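Local coordinates for protein phosphatase 2C (Toxoplasma gondii, PDB 3D8K) that probably removes phosphate from phosphoserine and phosphothreonine of proteins, as metal-dependent phosphatases of the PP2C family do with manganese or magnesium, at residues C[170-175]-C[188-193]; C[105-110]-C[228-233]; C[41-46]-C[73-78]. All blocks are in the same frame, centred on the assembly; numbering follows the deposited sequence.

Interaction 1: residues C[170-175]-C[188-193]; sequences VASLGN and HLSTPH
With CG of His-193 turned anti to its carbonyl carbon (chi1 -63°), the imidazole lies against the backbone where strand 165-173 runs out into Gly-174; Val-170, its CG1 anti to the backbone N (chi1 179°), sends CG2 to Leu-189. ND1 of His-193 accepts the N-H of Gly-174 at 2.8 Å, with the donor almost in the ring plane (7° out of it). CE1 on the same edge sits 3.4 Å from Ser-172 O and close to CA of Leu-173, so the ring meets the strand edge-on. One of its faces carries Thr-191 O, offset toward the rim. The bond to ND1, helped by the CE1 contacts, fixes the rotation of the imidazole. A second bond, from His-193 N to Gly-174 O at 3.0 Å with the donor above the carbonyl plane, holds the two backbones together. Gly-174 is thus gripped on both its N-H and its C=O, at backbone angles that call for glycine. Farther back, Val-170 CG2 makes an apolar contact with Leu-189 CB at 3.9 Å, the side chains crossing at about a right angle. Separately, Ser-172 OG packs 3.6 Å from Ser-190 CB and bonds weakly to Asp-253. In the buried interior of the PP2C beta sandwich, a strand of the six-stranded sheet and its exit turn thus pack against the loop leaving edge strand 185-188 of the eight-stranded sheet.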
ATOM      1  N   VAL C 170     -14.406 -18.882  21.813  1.00 13.60           N
ATOM      2  CA  VAL C 170     -14.544 -18.155  23.042  1.00 13.10           C
ATOM      3  C   VAL C 170     -13.523 -18.661  24.034  1.00 13.33           C
ATOM      4  O   VAL C 170     -13.435 -19.854  24.292  1.00 12.82           O
ATOM      5  CB  VAL C 170     -15.943 -18.309  23.636  1.00 14.47           C
ATOM      6  CG1 VAL C 170     -16.020 -17.527  24.953  1.00 15.47           C
ATOM      7  CG2 VAL C 170     -16.978 -17.809  22.653  1.00 13.11           C
ATOM      8  N   ALA C 171     -12.734 -17.740  24.567  1.00 14.41           N
ATOM      9  CA  ALA C 171     -11.727 -18.065  25.568  1.00 14.81           C
ATOM     10  C   ALA C 171     -12.245 -17.464  26.856  1.00 15.32           C
ATOM     11  O   ALA C 171     -12.001 -16.295  27.118  1.00 15.81           O
ATOM     12  CB  ALA C 171     -10.390 -17.439  25.204  1.00 12.14           C
ATOM     13  N   SER C 172     -12.978 -18.250  27.640  1.00 17.20           N
ATOM     14  CA  SER C 172     -13.530 -17.758  28.902  1.00 19.89           C
ATOM     15  C   SER C 172     -12.704 -18.160  30.119  1.00 19.85           C
ATOM     16  O   SER C 172     -12.232 -19.290  30.229  1.00 18.63           O
ATOM     17  CB  SER C 172     -14.975 -18.243  29.098  1.00 22.60           C
ATOM     18  OG  SER C 172     -15.021 -19.544  29.671  1.00 26.26           O
ATOM     19  N   LEU C 173     -12.560 -17.215  31.041  1.00 20.63           N
ATOM     20  CA  LEU C 173     -11.803 -17.421  32.268  1.00 20.41           C
ATOM     21  C   LEU C 173     -12.387 -16.508  33.327  1.00 19.15           C
ATOM     22  O   LEU C 173     -11.961 -15.366  33.465  1.00 19.81           O
ATOM     23  CB  LEU C 173     -10.328 -17.061  32.049  1.00 22.12           C
ATOM     24  CG  LEU C 173      -9.387 -17.310  33.223  1.00 23.11           C
ATOM     25  CD1 LEU C 173      -9.119 -18.808  33.358  1.00 24.44           C
ATOM     26  CD2 LEU C 173      -8.096 -16.576  32.990  1.00 23.32           C
ATOM     27  N   GLY C 174     -13.363 -17.002  34.072  1.00 18.36           N
ATOM     28  CA  GLY C 174     -13.963 -16.175  35.101  1.00 18.72           C
ATOM     29  C   GLY C 174     -15.468 -16.305  35.119  1.00 20.58           C
ATOM     30  O   GLY C 174     -16.023 -17.290  34.635  1.00 21.74           O
ATOM     31  N   ASN C 175     -16.136 -15.296  35.659  1.00 21.66           N
ATOM     32  CA  ASN C 175     -17.582 -15.327  35.762  1.00 22.94           C
ATOM     33  C   ASN C 175     -18.338 -14.536  34.700  1.00 23.78           C
ATOM     34  O   ASN C 175     -19.530 -14.283  34.854  1.00 24.60           O
ATOM     35  CB  ASN C 175     -18.006 -14.855  37.153  1.00 22.40           C
ATOM     36  CG  ASN C 175     -17.460 -13.477  37.497  1.00 24.37           C
ATOM     37  OD1 ASN C 175     -16.662 -12.897  36.752  1.00 23.92           O
ATOM     38  ND2 ASN C 175     -17.885 -12.947  38.637  1.00 25.04           N
ATOM     39  N   HIS C 188     -25.693 -20.550  25.193  1.00 29.17           N
ATOM     40  CA  HIS C 188     -24.461 -20.217  25.906  1.00 28.52           C
ATOM     41  C   HIS C 188     -23.215 -20.718  25.189  1.00 28.34           C
ATOM     42  O   HIS C 188     -23.225 -21.759  24.532  1.00 27.98           O
ATOM     43  CB  HIS C 188     -24.497 -20.789  27.322  1.00 28.95           C
ATOM     44  CG  HIS C 188     -25.554 -20.183  28.186  1.00 31.89           C
ATOM     45  ND1 HIS C 188     -25.475 -18.890  28.659  1.00 33.71           N
ATOM     46  CD2 HIS C 188     -26.742 -20.668  28.621  1.00 32.93           C
ATOM     47  CE1 HIS C 188     -26.569 -18.606  29.344  1.00 33.90           C
ATOM     48  NE2 HIS C 188     -27.355 -19.668  29.334  1.00 32.61           N
ATOM     49  N   LEU C 189     -22.137 -19.959  25.325  1.00 27.36           N
ATOM     50  CA  LEU C 189     -20.876 -20.306  24.705  1.00 27.12           C
ATOM     51  C   LEU C 189     -19.827 -20.602  25.760  1.00 26.92           C
ATOM     52  O   LEU C 189     -18.729 -21.067  25.442  1.00 26.33           O
ATOM     53  CB  LEU C 189     -20.416 -19.159  23.807  1.00 27.17           C
ATOM     54  CG  LEU C 189     -20.973 -19.160  22.378  1.00 28.93           C
ATOM     55  CD1 LEU C 189     -22.349 -19.836  22.324  1.00 27.06           C
ATOM     56  CD2 LEU C 189     -21.023 -17.729  21.873  1.00 25.47           C
ATOM     57  N   SER C 190     -20.175 -20.351  27.018  1.00 25.32           N
ATOM     58  CA  SER C 190     -19.240 -20.583  28.105  1.00 25.80           C
ATOM     59  C   SER C 190     -19.913 -20.952  29.414  1.00 26.51           C
ATOM     60  O   SER C 190     -21.095 -20.703  29.618  1.00 26.26           O
ATOM     61  CB  SER C 190     -18.375 -19.343  28.320  1.00 26.14           C
ATOM     62  OG  SER C 190     -19.164 -18.218  28.680  1.00 26.37           O
ATOM     63  N   THR C 191     -19.136 -21.553  30.305  1.00 27.84           N
ATOM     64  CA  THR C 191     -19.633 -21.955  31.611  1.00 28.13           C
ATOM     65  C   THR C 191     -18.900 -21.095  32.645  1.00 29.07           C
ATOM     66  O   THR C 191     -17.666 -21.078  32.684  1.00 29.86           O
ATOM     67  CB  THR C 191     -19.318 -23.431  31.878  1.00 27.64           C
ATOM     68  OG1 THR C 191     -19.282 -24.135  30.637  1.00 27.00           O
ATOM     69  CG2 THR C 191     -20.385 -24.054  32.771  1.00 29.20           C
ATOM     70  N   PRO C 192     -19.644 -20.367  33.492  1.00 28.07           N
ATOM     71  CA  PRO C 192     -18.971 -19.530  34.491  1.00 27.04           C
ATOM     72  C   PRO C 192     -18.154 -20.330  35.515  1.00 26.58           C
ATOM     73  O   PRO C 192     -18.512 -21.456  35.888  1.00 26.09           O
ATOM     74  CB  PRO C 192     -20.128 -18.751  35.118  1.00 26.50           C
ATOM     75  CG  PRO C 192     -21.273 -19.720  35.027  1.00 27.14           C
ATOM     76  CD  PRO C 192     -21.107 -20.318  33.649  1.00 27.31           C
ATOM     77  N   HIS C 193     -17.043 -19.737  35.950  1.00 25.24           N
ATOM     78  CA  HIS C 193     -16.142 -20.354  36.927  1.00 22.97           C
ATOM     79  C   HIS C 193     -16.464 -19.887  38.340  1.00 22.68           C
ATOM     80  O   HIS C 193     -15.813 -19.001  38.873  1.00 22.11           O
ATOM     81  CB  HIS C 193     -14.704 -20.003  36.577  1.00 19.34           C
ATOM     82  CG  HIS C 193     -14.265 -20.540  35.258  1.00 17.66           C
ATOM     83  ND1 HIS C 193     -13.672 -19.755  34.297  1.00 18.70           N
ATOM     84  CD2 HIS C 193     -14.314 -21.791  34.742  1.00 19.20           C
ATOM     85  CE1 HIS C 193     -13.373 -20.500  33.246  1.00 18.45           C
ATOM     86  NE2 HIS C 193     -13.752 -21.741  33.491  1.00 14.58           N
TER

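Interaction 2: residues C[105-110]-C[228-233]; sequences SSALII and RAFGSF
Ser-105 and Ala-107 receive Phe-230 at the start of strand 106-115, in the six-stranded sheet of the PP2C beta sandwich. A single backbone bond joins the segments: Phe-230 N gives its hydrogen to Ser-105 O at 2.8 Å, nearly straight at the hydrogen and almost along the C=O axis. The CB of Ala-229 comes to 3.5 Å from the same oxygen. Two residues along the strand, the methyl of Ala-107 lies at the edge of the Phe-230 ring, near its plane, with CE1 3.6 Å from CB and CD1 a little behind it. The ring's position is set from outside by Phe-89 of helix 82-97, whose ring meets it with the planes about 20° apart, and by Leu-66 of helix 61-74 and Leu-173 of the neighbouring strand. Phe-89 also touches Ile-109, which points to the same side of strand 106-115 as Ala-107. The loop is held further on by Lys-236, whose NZ bonds to Ala-229 O. Ser-105 itself packs on Ser-62, Ala-63 and Leu-66. Its OG lies anti to the backbone N (chi1 175°), which brings the hydroxyl to Ser-106 O: OG donates at 2.9 Å, tilted 25° from that carbonyl plane.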
ATOM      1  N   SER C 105      -8.833  -9.946  38.256  1.00 26.70           N
ATOM      2  CA  SER C 105      -9.522  -9.825  36.963  1.00 24.50           C
ATOM      3  C   SER C 105      -9.864 -11.099  36.183  1.00 23.79           C
ATOM      4  O   SER C 105      -9.019 -11.980  35.975  1.00 23.79           O
ATOM      5  CB  SER C 105      -8.784  -8.852  36.032  1.00 24.50           C
ATOM      6  OG  SER C 105      -9.414  -8.842  34.767  1.00 22.56           O
ATOM      7  N   SER C 106     -11.126 -11.161  35.752  1.00 21.10           N
ATOM      8  CA  SER C 106     -11.639 -12.273  34.967  1.00 18.24           C
ATOM      9  C   SER C 106     -11.433 -11.866  33.534  1.00 16.38           C
ATOM     10  O   SER C 106     -11.103 -10.718  33.248  1.00 15.70           O
ATOM     11  CB  SER C 106     -13.130 -12.471  35.174  1.00 19.52           C
ATOM     12  OG  SER C 106     -13.840 -11.473  34.469  1.00 21.22           O
ATOM     13  N   ALA C 107     -11.648 -12.807  32.634  1.00 14.62           N
ATOM     14  CA  ALA C 107     -11.464 -12.537  31.236  1.00 15.62           C
ATOM     15  C   ALA C 107     -12.420 -13.322  30.365  1.00 16.99           C
ATOM     16  O   ALA C 107     -12.865 -14.419  30.710  1.00 18.29           O
ATOM     17  CB  ALA C 107     -10.045 -12.854  30.843  1.00 13.84           C
ATOM     18  N   LEU C 108     -12.726 -12.733  29.222  1.00 17.34           N
ATOM     19  CA  LEU C 108     -13.593 -13.346  28.242  1.00 18.61           C
ATOM     20  C   LEU C 108     -13.115 -12.810  26.903  1.00 18.23           C
ATOM     21  O   LEU C 108     -13.155 -11.601  26.653  1.00 17.94           O
ATOM     22  CB  LEU C 108     -15.036 -12.943  28.484  1.00 19.83           C
ATOM     23  CG  LEU C 108     -16.066 -13.913  27.908  1.00 23.85           C
ATOM     24  CD1 LEU C 108     -17.425 -13.226  27.949  1.00 25.73           C
ATOM     25  CD2 LEU C 108     -15.722 -14.313  26.479  1.00 24.49           C
ATOM     26  N   ILE C 109     -12.628 -13.703  26.054  1.00 18.23           N
ATOM     27  CA  ILE C 109     -12.144 -13.286  24.754  1.00 18.02           C
ATOM     28  C   ILE C 109     -12.898 -13.963  23.629  1.00 16.22           C
ATOM     29  O   ILE C 109     -13.101 -15.169  23.646  1.00 15.22           O
ATOM     30  CB  ILE C 109     -10.655 -13.585  24.598  1.00 19.77           C
ATOM     31  CG1 ILE C 109      -9.882 -12.988  25.780  1.00 20.61           C
ATOM     32  CG2 ILE C 109     -10.170 -13.025  23.279  1.00 19.45           C
ATOM     33  CD1 ILE C 109      -8.372 -13.061  25.651  1.00 20.14           C
ATOM     34  N   ILE C 110     -13.322 -13.174  22.653  1.00 15.29           N
ATOM     35  CA  ILE C 110     -14.044 -13.720  21.529  1.00 15.73           C
ATOM     36  C   ILE C 110     -13.332 -13.477  20.207  1.00 15.95           C
ATOM     37  O   ILE C 110     -13.038 -12.346  19.852  1.00 16.37           O
ATOM     38  CB  ILE C 110     -15.451 -13.119  21.443  1.00 15.40           C
ATOM     39  CG1 ILE C 110     -16.148 -13.229  22.795  1.00 15.89           C
ATOM     40  CG2 ILE C 110     -16.256 -13.855  20.410  1.00 13.27           C
ATOM     41  CD1 ILE C 110     -17.429 -12.438  22.884  1.00 13.98           C
ATOM     42  N   ARG C 228     -11.469 -19.016  38.552  1.00 17.33           N
ATOM     43  CA  ARG C 228     -10.502 -18.789  37.491  1.00 16.96           C
ATOM     44  C   ARG C 228     -10.337 -17.307  37.231  1.00 17.30           C
ATOM     45  O   ARG C 228     -11.319 -16.564  37.136  1.00 17.14           O
ATOM     46  CB  ARG C 228     -10.925 -19.523  36.226  1.00 16.89           C
ATOM     47  CG  ARG C 228     -10.773 -21.029  36.368  1.00 17.30           C
ATOM     48  CD  ARG C 228     -11.071 -21.732  35.080  1.00 19.62           C
ATOM     49  NE  ARG C 228     -10.800 -23.158  35.152  1.00 23.63           N
ATOM     50  CZ  ARG C 228     -10.991 -24.006  34.145  1.00 26.52           C
ATOM     51  NH1 ARG C 228     -11.464 -23.573  32.988  1.00 27.67           N
ATOM     52  NH2 ARG C 228     -10.688 -25.289  34.291  1.00 30.14           N
ATOM     53  N   ALA C 229      -9.083 -16.872  37.148  1.00 17.57           N
ATOM     54  CA  ALA C 229      -8.803 -15.465  36.929  1.00 18.60           C
ATOM     55  C   ALA C 229      -7.329 -15.209  36.625  1.00 19.47           C
ATOM     56  O   ALA C 229      -6.522 -16.137  36.650  1.00 20.37           O
ATOM     57  CB  ALA C 229      -9.243 -14.669  38.156  1.00 16.22           C
ATOM     58  N   PHE C 230      -6.993 -13.945  36.345  1.00 20.79           N
ATOM     59  CA  PHE C 230      -5.618 -13.543  36.035  1.00 20.79           C
ATOM     60  C   PHE C 230      -4.758 -13.100  37.224  1.00 21.66           C
ATOM     61  O   PHE C 230      -3.573 -13.418  37.268  1.00 24.13           O
ATOM     62  CB  PHE C 230      -5.598 -12.437  34.978  1.00 16.20           C
ATOM     63  CG  PHE C 230      -5.535 -12.949  33.572  1.00 14.64           C
ATOM     64  CD1 PHE C 230      -6.612 -12.773  32.705  1.00 12.38           C
ATOM     65  CD2 PHE C 230      -4.394 -13.593  33.102  1.00 12.95           C
ATOM     66  CE1 PHE C 230      -6.558 -13.225  31.404  1.00  8.74           C
ATOM     67  CE2 PHE C 230      -4.331 -14.052  31.795  1.00 12.03           C
ATOM     68  CZ  PHE C 230      -5.422 -13.864  30.941  1.00 11.72           C
ATOM     69  N   GLY C 231      -5.311 -12.363  38.176  1.00 20.52           N
ATOM     70  CA  GLY C 231      -4.477 -11.967  39.304  1.00 21.16           C
ATOM     71  C   GLY C 231      -4.344 -13.033  40.397  1.00 20.82           C
ATOM     72  O   GLY C 231      -3.849 -14.153  40.153  1.00 18.45           O
ATOM     73  N   SER C 232      -4.787 -12.661  41.601  1.00 18.41           N
ATOM     74  CA  SER C 232      -4.777 -13.519  42.782  1.00 19.00           C
ATOM     75  C   SER C 232      -3.631 -14.519  42.799  1.00 17.66           C
ATOM     76  O   SER C 232      -3.861 -15.723  42.728  1.00 18.32           O
ATOM     77  CB  SER C 232      -6.115 -14.258  42.875  1.00 20.27           C
ATOM     78  OG  SER C 232      -7.179 -13.410  42.478  1.00 22.12           O
ATOM     79  N   PHE C 233      -2.398 -14.037  42.926  1.00 16.63           N
ATOM     80  CA  PHE C 233      -1.260 -14.949  42.901  1.00 15.74           C
ATOM     81  C   PHE C 233      -1.039 -15.776  44.146  1.00 15.74           C
ATOM     82  O   PHE C 233      -0.359 -16.806  44.094  1.00 14.64           O
ATOM     83  CB  PHE C 233       0.005 -14.196  42.526  1.00 14.76           C
ATOM     84  CG  PHE C 233      -0.015 -13.727  41.131  1.00 12.38           C
ATOM     85  CD1 PHE C 233      -0.421 -12.440  40.828  1.00 12.15           C
ATOM     86  CD2 PHE C 233       0.243 -14.619  40.094  1.00 13.56           C
ATOM     87  CE1 PHE C 233      -0.579 -12.047  39.506  1.00 13.36           C
ATOM     88  CE2 PHE C 233       0.089 -14.242  38.766  1.00 11.76           C
ATOM     89  CZ  PHE C 233      -0.324 -12.958  38.469  1.00 12.56           C
TER

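Interaction 3: residues C[41-46]-C[73-78]; sequences MLRGRP and YLNDLR. With SO4 (sulfate ion), chain H.
The guanidinium of Arg-43 and the amide of Asn-75 stand nearly perpendicular, their planes 86° apart; OD1 of Asn-75 lies near the guanidinium plane on its edge side without bonding to it, and Arg-43 CG makes the touch, 3.6 Å from OD1. Asn-75 CG, anti to the carbonyl carbon (chi1 -85°), brings the amide toward 41-46, where OD1 accepts Arg-43 N at 2.9 Å, in the carbonyl plane but bent at the hydrogen (140°). The guanidinium of Arg-45 carries Arg-78 O at its edge, and its NH2 lies obliquely 3.5 Å from Leu-77 O. Arg-78 turns its guanidinium edge to a sulfate, NE and NH2 bonding to O2 at 2.8 and 2.9 Å. Leu-42 packs on the helix end, CD2 against Leu-74 CB and CD1 4.5 Å from Leu-77 CD1. Two turns meet here: type II from Leu-42 to Arg-45, type I from Leu-74 to Leu-77. The sulfate, probably from the crystallisation liquor, is also bonded by Arg-91 and by Arg-156 of the second subunit; Arg-78 NH1 also bonds to Pro-118 O of that subunit. A neutral amide thus ties the turns together, while an anion probably offsets positive charge gathered at the subunit boundary.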
HETATM    1  N   MSE C  41      -7.988  -5.987  15.678  1.00 20.91           N
HETATM    2  CA  MSE C  41      -7.640  -6.718  14.465  1.00 22.62           C
HETATM    3  C   MSE C  41      -6.178  -7.181  14.486  1.00 22.13           C
HETATM    4  O   MSE C  41      -5.258  -6.374  14.358  1.00 22.44           O
HETATM    5  CB  MSE C  41      -7.882  -5.827  13.248  1.00 25.68           C
HETATM    6  CG  MSE C  41      -7.616  -6.491  11.913  1.00 30.12           C
HETATM    7 SE   MSE C  41      -7.829  -5.164  10.456  1.00 37.67          SE
HETATM    8  CE  MSE C  41      -7.072  -6.273   8.984  1.00 31.13           C
ATOM      9  N   LEU C  42      -5.962  -8.475  14.667  1.00 20.67           N
ATOM     10  CA  LEU C  42      -4.608  -9.021  14.692  1.00 20.89           C
ATOM     11  C   LEU C  42      -4.032  -8.809  13.307  1.00 22.90           C
ATOM     12  O   LEU C  42      -4.732  -9.036  12.312  1.00 24.62           O
ATOM     13  CB  LEU C  42      -4.640 -10.521  14.972  1.00 19.50           C
ATOM     14  CG  LEU C  42      -5.419 -11.018  16.183  1.00 19.98           C
ATOM     15  CD1 LEU C  42      -5.480 -12.551  16.148  1.00 16.22           C
ATOM     16  CD2 LEU C  42      -4.768 -10.483  17.463  1.00 18.51           C
ATOM     17  N   ARG C  43      -2.771  -8.397  13.214  1.00 22.51           N
ATOM     18  CA  ARG C  43      -2.210  -8.184  11.892  1.00 23.50           C
ATOM     19  C   ARG C  43      -2.091  -9.494  11.146  1.00 24.26           C
ATOM     20  O   ARG C  43      -1.949 -10.561  11.748  1.00 25.42           O
ATOM     21  CB  ARG C  43      -0.857  -7.467  11.956  1.00 24.27           C
ATOM     22  CG  ARG C  43       0.276  -8.206  12.620  1.00 27.68           C
ATOM     23  CD  ARG C  43       1.475  -7.270  12.794  1.00 28.46           C
ATOM     24  NE  ARG C  43       1.331  -6.367  13.939  1.00 30.88           N
ATOM     25  CZ  ARG C  43       1.994  -5.218  14.088  1.00 32.83           C
ATOM     26  NH1 ARG C  43       2.851  -4.805  13.161  1.00 33.82           N
ATOM     27  NH2 ARG C  43       1.817  -4.486  15.180  1.00 32.88           N
ATOM     28  N   GLY C  44      -2.180  -9.405   9.826  1.00 25.49           N
ATOM     29  CA  GLY C  44      -2.091 -10.584   8.989  1.00 26.16           C
ATOM     30  C   GLY C  44      -3.309 -11.464   9.147  1.00 27.36           C
ATOM     31  O   GLY C  44      -3.240 -12.660   8.886  1.00 27.70           O
ATOM     32  N   ARG C  45      -4.428 -10.878   9.569  1.00 28.82           N
ATOM     33  CA  ARG C  45      -5.658 -11.639   9.771  1.00 30.71           C
ATOM     34  C   ARG C  45      -6.968 -10.907   9.451  1.00 31.76           C
ATOM     35  O   ARG C  45      -7.745 -10.583  10.351  1.00 30.70           O
ATOM     36  CB  ARG C  45      -5.711 -12.163  11.211  1.00 32.31           C
ATOM     37  CG  ARG C  45      -4.856 -13.392  11.476  1.00 32.81           C
ATOM     38  CD  ARG C  45      -4.974 -13.845  12.933  1.00 34.44           C
ATOM     39  NE  ARG C  45      -4.467 -15.203  13.134  1.00 33.69           N
ATOM     40  CZ  ARG C  45      -3.218 -15.568  12.883  1.00 33.72           C
ATOM     41  NH1 ARG C  45      -2.355 -14.676  12.427  1.00 36.69           N
ATOM     42  NH2 ARG C  45      -2.836 -16.819  13.075  1.00 33.82           N
ATOM     43  N   PRO C  46      -7.244 -10.673   8.156  1.00 33.75           N
ATOM     44  CA  PRO C  46      -8.479  -9.986   7.756  1.00 34.68           C
ATOM     45  C   PRO C  46      -9.674 -10.868   8.130  1.00 35.96           C
ATOM     46  O   PRO C  46      -9.510 -12.031   8.498  1.00 37.20           O
ATOM     47  CB  PRO C  46      -8.306  -9.840   6.253  1.00 34.62           C
ATOM     48  CG  PRO C  46      -7.602 -11.128   5.894  1.00 33.81           C
ATOM     49  CD  PRO C  46      -6.557 -11.250   6.981  1.00 33.46           C
ATOM     50  N   TYR C  73       0.016  -9.952  22.923  1.00 23.13           N
ATOM     51  CA  TYR C  73       0.138 -11.388  22.976  1.00 21.90           C
ATOM     52  C   TYR C  73      -0.640 -12.051  21.849  1.00 21.96           C
ATOM     53  O   TYR C  73      -0.125 -12.937  21.179  1.00 19.66           O
ATOM     54  CB  TYR C  73      -0.344 -11.899  24.331  1.00 22.30           C
ATOM     55  CG  TYR C  73       0.515 -11.411  25.476  1.00 24.09           C
ATOM     56  CD1 TYR C  73       0.477 -10.072  25.881  1.00 23.44           C
ATOM     57  CD2 TYR C  73       1.406 -12.275  26.128  1.00 24.04           C
ATOM     58  CE1 TYR C  73       1.302  -9.607  26.900  1.00 22.57           C
ATOM     59  CE2 TYR C  73       2.235 -11.817  27.149  1.00 22.69           C
ATOM     60  CZ  TYR C  73       2.176 -10.483  27.527  1.00 22.53           C
ATOM     61  OH  TYR C  73       2.983 -10.024  28.534  1.00 23.61           O
ATOM     62  N   LEU C  74      -1.876 -11.616  21.630  1.00 23.28           N
ATOM     63  CA  LEU C  74      -2.699 -12.198  20.571  1.00 23.85           C
ATOM     64  C   LEU C  74      -2.022 -12.234  19.192  1.00 24.10           C
ATOM     65  O   LEU C  74      -2.245 -13.163  18.408  1.00 23.95           O
ATOM     66  CB  LEU C  74      -4.050 -11.475  20.507  1.00 22.45           C
ATOM     67  CG  LEU C  74      -5.199 -12.235  21.193  1.00 23.27           C
ATOM     68  CD1 LEU C  74      -4.662 -13.137  22.294  1.00 20.64           C
ATOM     69  CD2 LEU C  74      -6.217 -11.250  21.739  1.00 20.80           C
ATOM     70  N   ASN C  75      -1.179 -11.247  18.904  1.00 24.09           N
ATOM     71  CA  ASN C  75      -0.472 -11.225  17.635  1.00 25.04           C
ATOM     72  C   ASN C  75       0.662 -12.237  17.635  1.00 25.00           C
ATOM     73  O   ASN C  75       1.469 -12.284  16.712  1.00 22.78           O
ATOM     74  CB  ASN C  75       0.073  -9.829  17.353  1.00 27.50           C
ATOM     75  CG  ASN C  75      -0.951  -8.937  16.705  1.00 32.61           C
ATOM     76  OD1 ASN C  75      -1.467  -9.246  15.624  1.00 36.08           O
ATOM     77  ND2 ASN C  75      -1.268  -7.826  17.358  1.00 35.35           N
ATOM     78  N   ASP C  76       0.719 -13.048  18.681  1.00 26.82           N
ATOM     79  CA  ASP C  76       1.746 -14.065  18.795  1.00 28.36           C
ATOM     80  C   ASP C  76       1.157 -15.438  18.523  1.00 29.58           C
ATOM     81  O   ASP C  76       1.891 -16.419  18.391  1.00 30.63           O
ATOM     82  CB  ASP C  76       2.382 -14.011  20.177  1.00 31.08           C
ATOM     83  CG  ASP C  76       3.332 -12.832  20.330  1.00 33.98           C
ATOM     84  OD1 ASP C  76       3.405 -12.245  21.441  1.00 34.89           O
ATOM     85  OD2 ASP C  76       4.012 -12.504  19.334  1.00 32.72           O
ATOM     86  N   LEU C  77      -0.168 -15.502  18.429  1.00 30.29           N
ATOM     87  CA  LEU C  77      -0.858 -16.758  18.131  1.00 31.39           C
ATOM     88  C   LEU C  77      -0.411 -17.235  16.751  1.00 32.05           C
ATOM     89  O   LEU C  77      -0.544 -16.502  15.761  1.00 30.77           O
ATOM     90  CB  LEU C  77      -2.376 -16.545  18.107  1.00 31.48           C
ATOM     91  CG  LEU C  77      -3.081 -16.226  19.421  1.00 30.88           C
ATOM     92  CD1 LEU C  77      -4.488 -15.729  19.135  1.00 29.65           C
ATOM     93  CD2 LEU C  77      -3.098 -17.460  20.299  1.00 28.57           C
ATOM     94  N   ARG C  78       0.124 -18.453  16.685  1.00 33.31           N
ATOM     95  CA  ARG C  78       0.581 -19.018  15.410  1.00 33.98           C
ATOM     96  C   ARG C  78      -0.595 -19.511  14.605  1.00 34.54           C
ATOM     97  O   ARG C  78      -0.461 -19.946  13.469  1.00 36.47           O
ATOM     98  CB  ARG C  78       1.537 -20.183  15.638  1.00 32.26           C
ATOM     99  CG  ARG C  78       2.816 -19.800  16.292  1.00 30.20           C
ATOM    100  CD  ARG C  78       3.853 -20.844  16.024  1.00 30.42           C
ATOM    101  NE  ARG C  78       5.091 -20.533  16.710  1.00 33.08           N
ATOM    102  CZ  ARG C  78       6.252 -21.117  16.456  1.00 35.84           C
ATOM    103  NH1 ARG C  78       6.342 -22.053  15.519  1.00 37.46           N
ATOM    104  NH2 ARG C  78       7.326 -20.767  17.144  1.00 38.70           N
TER
HETATM  105  S   SO4 H 454       6.334 -17.973  19.685  1.00 62.54           S
HETATM  106  O1  SO4 H 454       7.046 -18.994  20.464  1.00 62.53           O
HETATM  107  O2  SO4 H 454       5.989 -18.510  18.367  1.00 62.43           O
HETATM  108  O3  SO4 H 454       5.115 -17.588  20.404  1.00 63.17           O
HETATM  109  O4  SO4 H 454       7.187 -16.794  19.493  1.00 61.88           O

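Along the chain interaction 3 comes first and closes before the other two begin; residues 105-110 then open interaction 2, interaction 1 follows entirely within the intervening chain, and 228-233 completes interaction 2. Interactions 1 and 2 have centres about 10 Å apart and touch through neighbouring strands 165-173 and 106-115, as in the backbone pairing of Leu-173 with Ala-107. Interaction 3 lies about 22 and 20 Å from them, centre to centre, and touches neither. All three border the six-stranded sheet: one reaches the loop leaving the edge strand of the opposing sheet, one a loop among the flanking helices, one joins the 35-41/48-55 hairpin end to a helix end. Together they tie these parts into the PP2C sandwich.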